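Side-chain contact in STU0660 (Streptococcus thermophilus, PDB 3ZTH), which is a large Csn2-type Cas protein of CRISPR-mediated bacterial immunity that binds magnesium and probably DNA: residues E123-E126 / E127-R131. Numbering follows the deposited sequence.
Sequences ELIE and EAMNR
Glu-127 starts the second half of this C-terminal part of helix 109-130, its N bonded to Glu-123 O at 3.3 Å. CG stands anti to the carbonyl carbon (chi1 -66°), which lays the chain back over that same oxygen, and the extended remainder carries OE1 to 4.1 Å from Leu-124 CD2, where a methyl lies beside a carboxylate oxygen. The Glu-127 and Glu-123 carboxylates stay apart, OE1 to OE1 6.6 Å, and Glu-123 OE1 is instead taken by Asn-146 ND2. Ala-128 gives the next turn bond, N to Leu-124 O at 2.9 Å, while the residue packs on Asp-110 of the second subunit. Selenomethionine Met-129 follows on the face of Ile-125, SE lying 4.3 Å from Ile-125 CG2; both residues also pack on Ile-111 of the second subunit. Asn-130 N continues the series, 2.7 Å from Glu-126 O. Its amide crosses the Glu-126 chain at a slant, the two flat end groups turned 46° apart, and ND2 meets the aliphatic CG of Glu-126 at 3.2 Å and not the carboxylate. With CG anti to the backbone N (chi1 -179°) and the chain extended beyond it, the Glu-126 carboxylate is carried past the amide, and OE2 makes a weak bond to Asn-146 N; Asn-130 OD1 accepts from Leu-144 N. Finally Arg-131, its N bonded to Glu-127 O, reaches back with one guanidinium face over Ala-128 CA and NH2 in a long, weak ion pair with Asp-110 of the second subunit. Backbone N-H to O=C bonds four residues apart are those of an alpha-helix, here the outer part of an arm whose apolar side meets another subunit and whose polar side meets strand 140-146.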
ATOM      1  N   GLU A 123       3.884  30.812  -2.114  1.00 68.51           N
ATOM      2  CA  GLU A 123       4.173  31.507  -0.864  1.00 68.67           C
ATOM      3  C   GLU A 123       3.040  32.457  -0.514  1.00 68.36           C
ATOM      4  O   GLU A 123       2.834  32.781   0.651  1.00 68.45           O
ATOM      5  CB  GLU A 123       5.476  32.291  -0.987  1.00 69.21           C
ATOM      6  CG  GLU A 123       6.696  31.410  -1.140  1.00 72.16           C
ATOM      7  CD  GLU A 123       7.154  30.823   0.175  1.00 73.56           C
ATOM      8  OE1 GLU A 123       6.285  30.439   0.988  1.00 75.45           O
ATOM      9  OE2 GLU A 123       8.383  30.740   0.394  1.00 73.91           O
ATOM     10  N   LEU A 124       2.310  32.909  -1.528  1.00 68.57           N
ATOM     11  CA  LEU A 124       1.188  33.806  -1.297  1.00 69.26           C
ATOM     12  C   LEU A 124      -0.017  32.994  -0.851  1.00 69.83           C
ATOM     13  O   LEU A 124      -0.716  33.375   0.089  1.00 71.24           O
ATOM     14  CB  LEU A 124       0.831  34.593  -2.563  1.00 69.13           C
ATOM     15  CG  LEU A 124       1.845  35.598  -3.121  1.00 69.31           C
ATOM     16  CD1 LEU A 124       1.158  36.423  -4.202  1.00 68.02           C
ATOM     17  CD2 LEU A 124       2.377  36.504  -2.011  1.00 67.64           C
ATOM     18  N   ILE A 125      -0.262  31.872  -1.523  1.00 69.65           N
ATOM     19  CA  ILE A 125      -1.391  31.025  -1.161  1.00 68.97           C
ATOM     20  C   ILE A 125      -1.221  30.536   0.277  1.00 68.44           C
ATOM     21  O   ILE A 125      -2.202  30.373   0.999  1.00 68.30           O
ATOM     22  CB  ILE A 125      -1.526  29.823  -2.128  1.00 68.63           C
ATOM     23  CG1 ILE A 125      -1.876  30.331  -3.530  1.00 68.40           C
ATOM     24  CG2 ILE A 125      -2.623  28.881  -1.651  1.00 67.58           C
ATOM     25  CD1 ILE A 125      -2.059  29.234  -4.562  1.00 68.11           C
ATOM     26  N   GLU A 126       0.024  30.324   0.692  1.00 67.85           N
ATOM     27  CA  GLU A 126       0.310  29.879   2.052  1.00 68.94           C
ATOM     28  C   GLU A 126      -0.078  30.967   3.052  1.00 69.70           C
ATOM     29  O   GLU A 126      -0.897  30.746   3.943  1.00 70.49           O
ATOM     30  CB  GLU A 126       1.799  29.560   2.221  1.00 68.47           C
ATOM     31  CG  GLU A 126       2.159  29.062   3.613  1.00 68.93           C
ATOM     32  CD  GLU A 126       3.654  28.915   3.829  1.00 69.75           C
ATOM     33  OE1 GLU A 126       4.360  29.943   3.847  1.00 70.49           O
ATOM     34  OE2 GLU A 126       4.128  27.770   3.982  1.00 70.58           O
ATOM     35  N   GLU A 127       0.517  32.142   2.896  1.00 70.04           N
ATOM     36  CA  GLU A 127       0.243  33.260   3.783  1.00 70.35           C
ATOM     37  C   GLU A 127      -1.240  33.593   3.882  1.00 70.32           C
ATOM     38  O   GLU A 127      -1.795  33.655   4.974  1.00 71.75           O
ATOM     39  CB  GLU A 127       1.015  34.492   3.322  1.00 71.27           C
ATOM     40  CG  GLU A 127       2.516  34.341   3.433  1.00 73.07           C
ATOM     41  CD  GLU A 127       3.246  35.632   3.134  1.00 75.57           C
ATOM     42  OE1 GLU A 127       3.107  36.141   1.999  1.00 76.90           O
ATOM     43  OE2 GLU A 127       3.954  36.139   4.034  1.00 76.54           O
ATOM     44  N   ALA A 128      -1.882  33.814   2.744  1.00 70.50           N
ATOM     45  CA  ALA A 128      -3.303  34.138   2.734  1.00 71.87           C
ATOM     46  C   ALA A 128      -4.098  33.036   3.422  1.00 73.30           C
ATOM     47  O   ALA A 128      -5.209  33.251   3.909  1.00 73.49           O
ATOM     48  CB  ALA A 128      -3.779  34.298   1.308  1.00 71.73           C
HETATM   49  N   MSE A 129      -3.508  31.851   3.459  1.00 74.31           N
HETATM   50  CA  MSE A 129      -4.140  30.695   4.060  1.00 74.42           C
HETATM   51  C   MSE A 129      -3.904  30.666   5.568  1.00 73.64           C
HETATM   52  O   MSE A 129      -4.788  30.287   6.339  1.00 73.07           O
HETATM   53  CB  MSE A 129      -3.576  29.447   3.402  1.00 77.18           C
HETATM   54  CG  MSE A 129      -4.404  28.217   3.579  1.00 81.49           C
HETATM   55 SE   MSE A 129      -4.252  27.155   1.987  1.00 89.37          SE
HETATM   56  CE  MSE A 129      -6.033  27.450   1.281  1.00 83.82           C
ATOM     57  N   ASN A 130      -2.708  31.066   5.987  1.00 71.81           N
ATOM     58  CA  ASN A 130      -2.390  31.092   7.402  1.00 70.87           C
ATOM     59  C   ASN A 130      -3.133  32.223   8.093  1.00 70.62           C
ATOM     60  O   ASN A 130      -3.374  32.164   9.300  1.00 70.67           O
ATOM     61  CB  ASN A 130      -0.891  31.257   7.610  1.00 71.32           C
ATOM     62  CG  ASN A 130      -0.121  30.033   7.198  1.00 72.46           C
ATOM     63  OD1 ASN A 130      -0.435  28.925   7.623  1.00 73.60           O
ATOM     64  ND2 ASN A 130       0.894  30.221   6.366  1.00 74.39           N
ATOM     65  N   ARG A 131      -3.496  33.251   7.328  1.00 69.56           N
ATOM     66  CA  ARG A 131      -4.226  34.383   7.887  1.00 68.60           C
ATOM     67  C   ARG A 131      -5.623  33.966   8.316  1.00 67.83           C
ATOM     68  O   ARG A 131      -6.217  34.591   9.186  1.00 67.91           O
ATOM     69  CB  ARG A 131      -4.333  35.536   6.882  1.00 68.32           C
ATOM     70  CG  ARG A 131      -3.084  36.402   6.776  1.00 68.88           C
ATOM     71  CD  ARG A 131      -3.415  37.763   6.170  1.00 67.63           C
ATOM     72  NE  ARG A 131      -3.984  37.650   4.830  1.00 66.74           N
ATOM     73  CZ  ARG A 131      -3.271  37.454   3.722  1.00 66.59           C
ATOM     74  NH1 ARG A 131      -1.946  37.351   3.780  1.00 63.59           N
ATOM     75  NH2 ARG A 131      -3.890  37.356   2.552  1.00 65.74           N
TER